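Local coordinates for protein beta-galactosidase (Trichoderma reesei, PDB 3OG2) that probably hydrolyses terminal non-reducing beta-D-galactose residues from beta-D-galactosides, as a glycosylated member of glycoside hydrolase family 35, at residues N689-P694 with S797-R802; S731-S736 with G803-A808; K138-A143 with D788-T793; S704-H709 with W821-N826. One frame throughout, in Å; residues are numbered along the deposited sequence.

In the fold
The four contacts show how one all-beta domain is closed on itself and fastened to a catalytic barrel. Along the chain, segment 138-143 of the TIM-barrel domain comes first; then follow 689-694, 704-709 and 731-736, and afterwards their partners 788-793, 797-802, 803-808 and 821-826. Interaction 2 is nested inside the loop closed by interaction 4, while interaction 1 crosses the other three. Interaction 1 lies centrally, its centre about 12 Å from those of interactions 2 and 3 and about 14 Å from that of interaction 4. One connection, from strand 775-782 to strand 803-811, supplies 788-793 and 797-802, so the barrel contact runs directly into the sheet pairing of interaction 2.

Interaction 1 of 4, residues N689-P694 with S797-R802; sequences NNTYAP and SMKAPR. With NAG (2-acetamido-2-deoxy-beta-D-glucopyranose), chain E.
A single carboxamide, that of N690, serves both its own loop and the loop opposite: ND2 donates to K799 O at 2.8 Å in a nearly straight bond (171°), while OD1 collects two backbone N-H groups of its own segment. The bond to K799 O lies in the planes of both the amide and the carbonyl. Y692 N reaches OD1 in the carbonyl plane, closing an Asx turn, and A693 N comes to it from above that plane; three bonds thus fix the rotation of the group. Y692, its CG anti to the backbone N (chi1 -177°), is swung out along 797-800, where CA of S797 makes an off-centre CH-pi contact with the ring, while Y692's own CB packs on K799 CB at 3.6 Å. The methyl of A693 sits against P801 CD, also at 3.6 Å. K799 runs out extended past N690; its NZ forms a salt bridge with D796 and donates to a water that lies 2.6 Å from N689 O. N689 carries the N-linked sugar, through a 1.5 Å bond from ND2 to C1 of NAG. Segment 689-694 is loop; 797-802 opens with a short 3-10 turn and leads straight into strand 803-811, beside strand 726-733, whose Q733 touches A800.

Interaction 2 of 4, residues S731-S736 with G803-A808; sequences STQGGS and GILDYA
S731 faces two residues at once, L805 and D806, which makes this a classic beta bulge in an antiparallel pair of strands, 726-733 and 803-811, within a three-stranded sheet. S731 O accepts from L805 N at 2.8 Å and only weakly from D806 N, whereas S731 N donates to D806 O at 2.9 Å. Past the bulge the register shifts by one: T732 and I804 form a non-hydrogen-bonded pair, and Q733 and G803 exchange two backbone bonds. The extra residue is L805, and its side chain lies over the first strand. Its CB rests 3.8 Å from S731 OG, a hydroxyl bonded to N762. With CG anti to the carbonyl carbon (chi1 -62°), the chain then turns along the strand, and CG meets Q733 CB. At the tip the branches divide: CD1 packs on Q733 CB and also approaches OE1, while CD2 lies nearer to NE2, the amide nitrogen that is bonded to P801 O. An alanine here would lose CG and both methyls and is likely to strip the aliphatic part of Q733 of this cover. On the face bearing T732 and I804, the closest side-chain approach between them is 4.3 Å, from T732 CG2 to I804 CG1.

Interaction 3 of 4, residues K138-A143 with D788-T793; sequences KLRTDA and DENWTT. With GLC (alpha-D-glucopyranose), chain C.
R140 and T793 form the nearest CA pair of the two loops, 5.8 Å apart, with R140 inside a type II beta turn running from K138 to T141. R140 carries most of the contact. Its chain bends at chi3 (69°), which brings NH1 round to the carbonyls of the facing loop. There NH1 donates to N790 O at 2.9 Å, on a lone pair and close to the guanidinium plane, and makes a weak bond to W791 O at 3.2 Å. T793 OG1 lies over the centre of one guanidinium face, 3.6 Å from CZ, while T793 CG2, pointing from the same CB, sits against R140 O and the T141 methyl. The other terminal nitrogen, NH2, forms a salt bridge with E178, so the buried charge has a mate of its own. This is where the TIM-barrel domain, just ahead of helix 144-163, meets a loop of the all-beta domain, and it does so beside the sugar site: NE1 of W791 is bonded to E180, a galactose-binding residue. L139 CD1 touches N790 OD1, an oxygen that accepts from M798 N. On the barrel side, T141 OG1 donates to K138 O and accepts from A143 N in an ST turn. One water bridges the segments, giving a proton to L139 O and receiving one from N790 ND2 at 3.1 Å.

Interaction 4 of 4, residues S704-H709 with W821-N826; sequences SDYGFH and WKLTGN
F708 lays one face of its ring over the backbone of T824 and G825. G825 N stands 3.1 Å above the ring plane, over its centre, and T824 CA makes a CH-pi contact on the same side, 4.2 Å from the centroid. The opposite face is met by Y706 O, toward the rim, so the ring is held between its own segment and the strand end. N826 O approaches the ring's edge, 3.2 Å from CE1. The ring swings across to G825 because chi1 (-59°) sets CG beside the backbone N, and at that glycine a side chain could not fit: a CB there would collide with F708 CB. Replacing F708 by a valine would probably open a gap over the T824-G825 peptide and leave L823 CG without its neighbour at CE2. L823, which contributes the second large buried area, reaches the rings of F708 and Y706 with different atoms. Its CG lies 4.1 Å from F708 CE2, while CD2 sits over the face of Y706, 3.9 Å from the centroid and 17° off the normal. The leucine belongs to strand 820-824, an outermost strand of a five-stranded antiparallel sheet, and the contact packs the loop before strand 713-720 against it; L713 of strand 713-720 touches F708, and F715 touches L823. N826, third in buried area, places OD1 near F708 CD1, while its ND2 is bonded to G829 O. No direct hydrogen bond joins the segments, but one water donates to N826 OD1 at 2.7 Å and to G707 O, and accepts from H709 N.

Interaction 1 of 4, residues N689-P694 with S797-R802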
# COMPACT_ATOMS: atom_id res chain seq x y z
N ASN A 689 -21.62 -26.82 -6.54
CA ASN A 689 -20.50 -27.34 -5.76
C ASN A 689 -20.19 -26.43 -4.58
O ASN A 689 -19.23 -26.74 -3.86
CB ASN A 689 -19.25 -27.40 -6.63
CG ASN A 689 -19.23 -28.54 -7.59
OD1 ASN A 689 -20.09 -29.42 -7.51
ND2 ASN A 689 -18.27 -28.64 -8.51
N ASN A 690 -20.93 -25.34 -4.45
CA ASN A 690 -20.73 -24.40 -3.35
C ASN A 690 -21.20 -25.04 -2.04
O ASN A 690 -22.37 -25.14 -1.72
CB ASN A 690 -21.43 -23.08 -3.59
CG ASN A 690 -20.95 -22.03 -2.59
OD1 ASN A 690 -20.67 -22.28 -1.44
ND2 ASN A 690 -20.77 -20.79 -3.06
N THR A 691 -20.22 -25.50 -1.26
CA THR A 691 -20.53 -26.21 -0.04
C THR A 691 -20.74 -25.23 1.09
O THR A 691 -21.21 -25.62 2.18
CB THR A 691 -19.37 -27.17 0.28
OG1 THR A 691 -18.09 -26.50 0.11
CG2 THR A 691 -19.38 -28.38 -0.66
N TYR A 692 -20.43 -23.95 0.93
CA TYR A 692 -20.60 -22.96 1.98
C TYR A 692 -22.02 -22.40 2.01
O TYR A 692 -22.50 -22.01 3.07
CB TYR A 692 -19.67 -21.80 1.70
CG TYR A 692 -19.62 -20.68 2.69
CD1 TYR A 692 -19.04 -20.84 3.93
CD2 TYR A 692 -20.15 -19.45 2.40
CE1 TYR A 692 -18.99 -19.81 4.85
CE2 TYR A 692 -20.11 -18.40 3.28
CZ TYR A 692 -19.52 -18.59 4.50
OH TYR A 692 -19.48 -17.54 5.41
N ALA A 693 -22.69 -22.34 0.87
CA ALA A 693 -24.03 -21.80 0.76
C ALA A 693 -24.89 -22.78 -0.04
O ALA A 693 -25.14 -22.55 -1.22
CB ALA A 693 -24.02 -20.41 0.10
N PRO A 694 -25.33 -23.85 0.57
CA PRO A 694 -26.16 -24.85 -0.14
C PRO A 694 -27.36 -24.18 -0.78
O PRO A 694 -27.96 -23.23 -0.28
CB PRO A 694 -26.60 -25.79 0.99
CG PRO A 694 -25.62 -25.61 2.09
CD PRO A 694 -25.06 -24.23 1.98
N SER A 797 -15.38 -18.51 3.99
CA SER A 797 -16.10 -17.28 3.74
C SER A 797 -15.90 -16.68 2.37
O SER A 797 -16.79 -15.94 1.89
CB SER A 797 -15.67 -16.23 4.80
OG SER A 797 -14.26 -16.11 4.84
N MET A 798 -14.80 -16.99 1.69
CA MET A 798 -14.65 -16.47 0.30
C MET A 798 -15.71 -17.06 -0.62
O MET A 798 -15.99 -16.50 -1.68
CB MET A 798 -13.21 -16.78 -0.15
CG MET A 798 -13.00 -16.51 -1.64
SD MET A 798 -13.24 -18.07 -2.58
CE MET A 798 -13.42 -17.34 -4.22
N LYS A 799 -16.31 -18.21 -0.22
CA LYS A 799 -17.33 -18.83 -1.07
C LYS A 799 -18.68 -18.16 -0.94
O LYS A 799 -19.62 -18.65 -1.58
CB LYS A 799 -17.44 -20.33 -0.73
CG LYS A 799 -16.14 -21.09 -1.06
CD LYS A 799 -16.37 -22.59 -0.83
CE LYS A 799 -15.08 -23.36 -1.12
NZ LYS A 799 -15.23 -24.78 -0.61
N ALA A 800 -18.83 -17.07 -0.16
CA ALA A 800 -20.13 -16.40 -0.11
C ALA A 800 -20.56 -16.00 -1.52
O ALA A 800 -19.81 -15.26 -2.17
CB ALA A 800 -20.06 -15.18 0.78
N PRO A 801 -21.67 -16.48 -2.02
CA PRO A 801 -22.01 -16.20 -3.43
C PRO A 801 -22.46 -14.78 -3.67
O PRO A 801 -22.75 -13.99 -2.75
CB PRO A 801 -23.12 -17.20 -3.74
CG PRO A 801 -23.65 -17.64 -2.46
CD PRO A 801 -22.55 -17.46 -1.39
N ARG A 802 -22.55 -14.49 -4.95
CA ARG A 802 -23.09 -13.19 -5.40
C ARG A 802 -24.25 -13.49 -6.30
O ARG A 802 -24.13 -14.36 -7.21
CB ARG A 802 -22.06 -12.37 -6.16
CG ARG A 802 -20.81 -12.15 -5.29
CD ARG A 802 -21.12 -11.15 -4.19
NE ARG A 802 -20.03 -10.81 -3.29
CZ ARG A 802 -19.98 -11.23 -2.01
NH1 ARG A 802 -20.89 -12.06 -1.51
NH2 ARG A 802 -18.98 -10.79 -1.27
C1 NAG E . -17.96 -29.64 -9.58
C2 NAG E . -17.41 -29.10 -10.91
C3 NAG E . -16.98 -30.19 -11.88
C4 NAG E . -16.08 -31.25 -11.22
C5 NAG E . -16.72 -31.64 -9.88
C6 NAG E . -15.86 -32.70 -9.18
C7 NAG E . -17.90 -26.94 -11.98
C8 NAG E . -18.85 -26.33 -13.00
N2 NAG E . -18.27 -28.16 -11.57
O3 NAG E . -16.32 -29.66 -13.02
O4 NAG E . -15.99 -32.38 -12.10
O5 NAG E . -16.91 -30.47 -9.06
O6 NAG E . -16.55 -33.44 -8.20
O7 NAG E . -16.76 -26.45 -11.91
O HOH W 1 -17.55 -25.03 -2.74

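Interaction 2 of 4, residues S731-S736 with G803-A808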
# COMPACT_ATOMS: atom_id res chain seq x y z
N SER A 731 -34.17 -12.57 -2.16
CA SER A 731 -33.02 -12.45 -1.30
C SER A 731 -31.78 -12.32 -2.16
O SER A 731 -31.46 -13.26 -2.92
CB SER A 731 -32.98 -13.66 -0.36
OG SER A 731 -31.87 -13.58 0.52
N THR A 732 -31.16 -11.14 -2.12
CA THR A 732 -29.97 -10.88 -2.94
C THR A 732 -28.74 -10.72 -2.10
O THR A 732 -28.78 -10.38 -0.91
CB THR A 732 -30.18 -9.65 -3.86
OG1 THR A 732 -30.51 -8.50 -3.03
CG2 THR A 732 -31.29 -9.86 -4.88
N GLN A 733 -27.56 -10.95 -2.70
CA GLN A 733 -26.32 -10.83 -1.94
C GLN A 733 -25.27 -10.30 -2.89
O GLN A 733 -24.97 -10.92 -3.94
CB GLN A 733 -25.92 -12.17 -1.33
CG GLN A 733 -24.58 -12.05 -0.61
CD GLN A 733 -24.37 -13.19 0.35
OE1 GLN A 733 -24.85 -13.12 1.50
NE2 GLN A 733 -23.70 -14.27 -0.08
N GLY A 734 -24.65 -9.18 -2.53
CA GLY A 734 -23.61 -8.60 -3.37
C GLY A 734 -22.33 -8.25 -2.63
O GLY A 734 -21.42 -7.69 -3.22
N GLY A 735 -22.24 -8.55 -1.32
CA GLY A 735 -21.08 -8.05 -0.56
C GLY A 735 -21.44 -6.72 0.10
O GLY A 735 -22.40 -6.04 -0.33
N SER A 736 -20.70 -6.34 1.13
CA SER A 736 -21.00 -5.10 1.85
C SER A 736 -21.17 -3.92 0.87
O SER A 736 -20.41 -3.75 -0.09
CB SER A 736 -19.81 -4.73 2.74
OG SER A 736 -19.56 -5.80 3.65
N GLY A 803 -25.39 -12.81 -6.12
CA GLY A 803 -26.54 -13.04 -6.98
C GLY A 803 -27.78 -13.18 -6.10
O GLY A 803 -28.03 -12.38 -5.19
N ILE A 804 -28.58 -14.18 -6.43
CA ILE A 804 -29.87 -14.39 -5.75
C ILE A 804 -29.72 -15.63 -4.89
O ILE A 804 -29.46 -16.72 -5.38
CB ILE A 804 -31.02 -14.54 -6.76
CG1 ILE A 804 -31.18 -13.22 -7.56
CG2 ILE A 804 -32.32 -14.94 -6.07
CD1 ILE A 804 -32.05 -13.35 -8.79
N LEU A 805 -29.87 -15.43 -3.57
CA LEU A 805 -29.77 -16.54 -2.61
C LEU A 805 -31.06 -17.31 -2.53
O LEU A 805 -31.03 -18.51 -2.19
CB LEU A 805 -29.49 -15.95 -1.20
CG LEU A 805 -28.19 -15.19 -1.08
CD1 LEU A 805 -28.03 -14.71 0.36
CD2 LEU A 805 -27.04 -16.08 -1.49
N ASP A 806 -32.20 -16.65 -2.69
CA ASP A 806 -33.48 -17.32 -2.48
C ASP A 806 -34.53 -16.44 -3.10
O ASP A 806 -34.34 -15.22 -3.27
CB ASP A 806 -33.81 -17.48 -0.99
CG ASP A 806 -34.82 -18.56 -0.70
OD1 ASP A 806 -35.29 -19.22 -1.66
OD2 ASP A 806 -35.12 -18.78 0.49
N TYR A 807 -35.67 -17.00 -3.44
CA TYR A 807 -36.82 -16.25 -3.90
C TYR A 807 -38.08 -17.09 -3.70
O TYR A 807 -38.02 -18.29 -3.59
CB TYR A 807 -36.68 -15.87 -5.38
CG TYR A 807 -36.69 -17.02 -6.34
CD1 TYR A 807 -37.89 -17.52 -6.91
CD2 TYR A 807 -35.51 -17.64 -6.72
CE1 TYR A 807 -37.92 -18.58 -7.79
CE2 TYR A 807 -35.50 -18.70 -7.61
CZ TYR A 807 -36.70 -19.15 -8.12
OH TYR A 807 -36.67 -20.18 -9.01
N ALA A 808 -39.20 -16.39 -3.79
CA ALA A 808 -40.48 -17.10 -3.77
C ALA A 808 -41.45 -16.18 -4.51
O ALA A 808 -41.51 -14.98 -4.21
CB ALA A 808 -40.99 -17.36 -2.37

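Interaction 3 of 4, residues K138-A143 with D788-T793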
# COMPACT_ATOMS: atom_id res chain seq x y z
N LYS A 138 -12.55 -27.67 1.68
CA LYS A 138 -12.26 -26.46 2.43
C LYS A 138 -10.96 -25.79 1.97
O LYS A 138 -9.90 -26.42 1.80
CB LYS A 138 -12.13 -26.78 3.93
CG LYS A 138 -13.39 -27.37 4.53
CD LYS A 138 -14.43 -26.30 4.80
CE LYS A 138 -15.63 -26.87 5.56
NZ LYS A 138 -15.25 -27.96 6.50
N LEU A 139 -11.07 -24.48 1.78
CA LEU A 139 -9.93 -23.72 1.28
C LEU A 139 -8.85 -23.60 2.33
O LEU A 139 -9.16 -23.56 3.55
CB LEU A 139 -10.38 -22.31 0.82
CG LEU A 139 -11.58 -22.32 -0.13
CD1 LEU A 139 -12.04 -20.91 -0.45
CD2 LEU A 139 -11.36 -23.14 -1.40
N ARG A 140 -7.58 -23.54 1.91
CA ARG A 140 -6.44 -23.40 2.81
C ARG A 140 -6.35 -24.62 3.73
O ARG A 140 -5.89 -24.52 4.86
CB ARG A 140 -6.46 -22.12 3.67
CG ARG A 140 -6.57 -20.87 2.76
CD ARG A 140 -6.70 -19.60 3.58
NE ARG A 140 -5.41 -19.34 4.28
CZ ARG A 140 -5.33 -18.50 5.33
NH1 ARG A 140 -6.43 -17.88 5.78
NH2 ARG A 140 -4.16 -18.33 5.90
N THR A 141 -6.72 -25.78 3.19
CA THR A 141 -6.47 -27.07 3.86
C THR A 141 -5.86 -28.03 2.86
O THR A 141 -5.75 -27.68 1.67
CB THR A 141 -7.74 -27.69 4.41
OG1 THR A 141 -8.54 -28.22 3.35
CG2 THR A 141 -8.56 -26.70 5.23
N ASP A 142 -5.52 -29.24 3.32
CA ASP A 142 -5.01 -30.18 2.29
C ASP A 142 -6.12 -30.96 1.59
O ASP A 142 -5.77 -31.98 0.98
CB ASP A 142 -3.91 -31.08 2.85
CG ASP A 142 -4.33 -31.80 4.12
OD1 ASP A 142 -5.33 -31.44 4.74
OD2 ASP A 142 -3.55 -32.76 4.42
N ALA A 143 -7.34 -30.47 1.56
CA ALA A 143 -8.37 -31.03 0.68
C ALA A 143 -7.76 -31.03 -0.71
O ALA A 143 -7.28 -29.96 -1.16
CB ALA A 143 -9.67 -30.23 0.68
N ASP A 788 -15.58 -12.01 -0.78
CA ASP A 788 -15.04 -11.85 0.56
C ASP A 788 -13.68 -12.56 0.70
O ASP A 788 -13.35 -13.49 -0.05
CB ASP A 788 -16.00 -12.45 1.60
CG ASP A 788 -17.30 -11.65 1.72
OD1 ASP A 788 -17.40 -10.47 1.31
OD2 ASP A 788 -18.29 -12.19 2.28
N GLU A 789 -12.91 -12.10 1.69
CA GLU A 789 -11.72 -12.77 2.14
C GLU A 789 -12.03 -14.09 2.85
O GLU A 789 -13.19 -14.48 3.07
CB GLU A 789 -10.93 -11.81 3.10
CG GLU A 789 -10.27 -10.69 2.30
CD GLU A 789 -9.67 -9.65 3.23
OE1 GLU A 789 -10.28 -9.39 4.34
OE2 GLU A 789 -8.62 -9.09 2.89
N ASN A 790 -10.93 -14.81 3.17
CA ASN A 790 -11.02 -16.15 3.76
C ASN A 790 -9.96 -16.27 4.83
O ASN A 790 -9.11 -17.17 4.86
CB ASN A 790 -10.81 -17.21 2.66
CG ASN A 790 -11.46 -18.53 3.04
OD1 ASN A 790 -12.56 -18.81 2.56
ND2 ASN A 790 -10.82 -19.36 3.87
N TRP A 791 -10.02 -15.32 5.79
CA TRP A 791 -8.96 -15.18 6.77
C TRP A 791 -8.92 -16.30 7.78
O TRP A 791 -7.86 -16.58 8.36
CB TRP A 791 -9.05 -13.81 7.50
CG TRP A 791 -7.80 -13.61 8.31
CD1 TRP A 791 -6.61 -13.10 7.88
CD2 TRP A 791 -7.63 -13.91 9.70
NE1 TRP A 791 -5.72 -13.07 8.89
CE2 TRP A 791 -6.30 -13.56 10.03
CE3 TRP A 791 -8.54 -14.45 10.63
CZ2 TRP A 791 -5.81 -13.73 11.31
CZ3 TRP A 791 -8.03 -14.62 11.93
CH2 TRP A 791 -6.71 -14.26 12.22
N THR A 792 -10.01 -16.98 8.04
CA THR A 792 -10.03 -18.07 9.05
C THR A 792 -10.12 -19.38 8.28
O THR A 792 -11.13 -19.74 7.67
CB THR A 792 -11.23 -17.94 9.95
OG1 THR A 792 -11.14 -16.66 10.65
CG2 THR A 792 -11.29 -19.06 10.98
N THR A 793 -9.05 -20.14 8.29
CA THR A 793 -9.02 -21.46 7.65
C THR A 793 -10.13 -22.35 8.19
O THR A 793 -10.29 -22.47 9.41
CB THR A 793 -7.62 -22.07 7.91
OG1 THR A 793 -6.65 -21.30 7.15
CG2 THR A 793 -7.59 -23.50 7.45
C1 GLC C . -12.45 -6.70 10.18
C2 GLC C . -11.20 -7.10 10.91
C3 GLC C . -10.07 -7.71 10.11
C4 GLC C . -10.58 -8.55 8.95
C5 GLC C . -11.59 -7.68 8.16
C6 GLC C . -11.79 -8.23 6.80
O2 GLC C . -10.68 -6.00 11.64
O3 GLC C . -9.29 -8.50 10.99
O4 GLC C . -9.53 -8.93 8.08
O5 GLC C . -12.71 -7.42 8.98
O6 GLC C . -12.96 -8.10 6.08
O HOH W 2 -11.39 -22.30 4.58

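Interaction 4 of 4, residues S704-H709 with W821-N826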
# COMPACT_ATOMS: atom_id res chain seq x y z
N SER A 704 -20.70 -17.02 -9.54
CA SER A 704 -19.44 -17.75 -9.77
C SER A 704 -19.72 -19.16 -10.24
O SER A 704 -18.80 -19.78 -10.84
CB SER A 704 -18.59 -17.80 -8.49
OG SER A 704 -18.02 -16.51 -8.24
N ASP A 705 -20.92 -19.70 -10.02
CA ASP A 705 -21.22 -21.03 -10.51
C ASP A 705 -21.28 -21.04 -12.02
O ASP A 705 -21.16 -22.13 -12.62
CB ASP A 705 -22.54 -21.55 -9.99
CG ASP A 705 -22.43 -22.10 -8.54
OD1 ASP A 705 -21.32 -22.15 -7.98
OD2 ASP A 705 -23.50 -22.50 -8.01
N TYR A 706 -21.42 -19.91 -12.68
CA TYR A 706 -21.49 -19.79 -14.14
C TYR A 706 -20.28 -19.04 -14.69
O TYR A 706 -20.26 -18.66 -15.88
CB TYR A 706 -22.78 -19.04 -14.50
CG TYR A 706 -24.02 -19.80 -14.05
CD1 TYR A 706 -24.55 -19.60 -12.78
CD2 TYR A 706 -24.64 -20.69 -14.91
CE1 TYR A 706 -25.69 -20.28 -12.36
CE2 TYR A 706 -25.80 -21.38 -14.48
CZ TYR A 706 -26.32 -21.17 -13.23
OH TYR A 706 -27.45 -21.86 -12.85
N GLY A 707 -19.26 -18.82 -13.84
CA GLY A 707 -18.05 -18.18 -14.34
C GLY A 707 -17.99 -16.69 -14.22
O GLY A 707 -17.06 -16.08 -14.82
N PHE A 708 -18.93 -16.07 -13.48
CA PHE A 708 -19.00 -14.62 -13.36
C PHE A 708 -18.53 -14.22 -11.96
O PHE A 708 -19.28 -14.47 -11.01
CB PHE A 708 -20.43 -14.12 -13.60
CG PHE A 708 -20.93 -14.50 -14.99
CD1 PHE A 708 -20.29 -14.03 -16.13
CD2 PHE A 708 -22.05 -15.33 -15.09
CE1 PHE A 708 -20.79 -14.38 -17.37
CE2 PHE A 708 -22.54 -15.72 -16.31
CZ PHE A 708 -21.89 -15.22 -17.46
N HIS A 709 -17.36 -13.59 -11.87
CA HIS A 709 -16.75 -13.33 -10.57
C HIS A 709 -16.59 -11.85 -10.25
O HIS A 709 -16.11 -11.54 -9.14
CB HIS A 709 -15.31 -13.96 -10.52
CG HIS A 709 -15.40 -15.40 -10.94
ND1 HIS A 709 -16.27 -16.30 -10.33
CD2 HIS A 709 -14.76 -16.01 -11.98
CE1 HIS A 709 -16.12 -17.46 -10.98
NE2 HIS A 709 -15.22 -17.32 -11.96
N TRP A 821 -34.77 -18.94 -15.38
CA TRP A 821 -33.82 -17.86 -15.26
C TRP A 821 -32.72 -17.86 -16.31
O TRP A 821 -32.25 -18.93 -16.74
CB TRP A 821 -33.13 -17.98 -13.91
CG TRP A 821 -34.02 -17.78 -12.72
CD1 TRP A 821 -34.67 -18.79 -12.02
CD2 TRP A 821 -34.36 -16.54 -12.09
NE1 TRP A 821 -35.39 -18.22 -10.99
CE2 TRP A 821 -35.22 -16.86 -11.00
CE3 TRP A 821 -34.01 -15.19 -12.35
CZ2 TRP A 821 -35.74 -15.89 -10.16
CZ3 TRP A 821 -34.54 -14.19 -11.49
CH2 TRP A 821 -35.40 -14.58 -10.42
N LYS A 822 -32.23 -16.68 -16.63
CA LYS A 822 -30.99 -16.46 -17.37
C LYS A 822 -30.17 -15.46 -16.54
O LYS A 822 -30.72 -14.75 -15.66
CB LYS A 822 -31.25 -15.85 -18.75
CG LYS A 822 -32.19 -16.73 -19.56
CD LYS A 822 -32.20 -16.25 -21.01
CE LYS A 822 -33.23 -17.06 -21.82
NZ LYS A 822 -33.10 -16.71 -23.28
N LEU A 823 -28.85 -15.45 -16.78
CA LEU A 823 -28.01 -14.51 -16.00
C LEU A 823 -26.83 -14.08 -16.84
O LEU A 823 -26.45 -14.74 -17.80
CB LEU A 823 -27.55 -15.10 -14.66
CG LEU A 823 -26.25 -15.95 -14.70
CD1 LEU A 823 -25.79 -16.20 -13.27
CD2 LEU A 823 -26.39 -17.26 -15.48
N THR A 824 -26.23 -12.96 -16.42
CA THR A 824 -24.92 -12.61 -16.95
C THR A 824 -24.13 -11.80 -15.91
O THR A 824 -24.68 -11.02 -15.15
CB THR A 824 -25.01 -11.79 -18.24
OG1 THR A 824 -23.70 -11.73 -18.84
CG2 THR A 824 -25.53 -10.36 -18.01
N GLY A 825 -22.81 -12.00 -16.01
CA GLY A 825 -21.83 -11.06 -15.50
C GLY A 825 -21.02 -10.55 -16.72
O GLY A 825 -21.59 -10.34 -17.80
N ASN A 826 -19.71 -10.36 -16.53
CA ASN A 826 -18.88 -9.84 -17.62
C ASN A 826 -19.01 -10.79 -18.82
O ASN A 826 -19.08 -12.03 -18.65
CB ASN A 826 -17.42 -9.77 -17.17
CG ASN A 826 -16.77 -11.13 -16.96
OD1 ASN A 826 -17.05 -11.80 -15.94
ND2 ASN A 826 -15.92 -11.56 -17.89
O HOH W 3 -15.81 -13.63 -14.37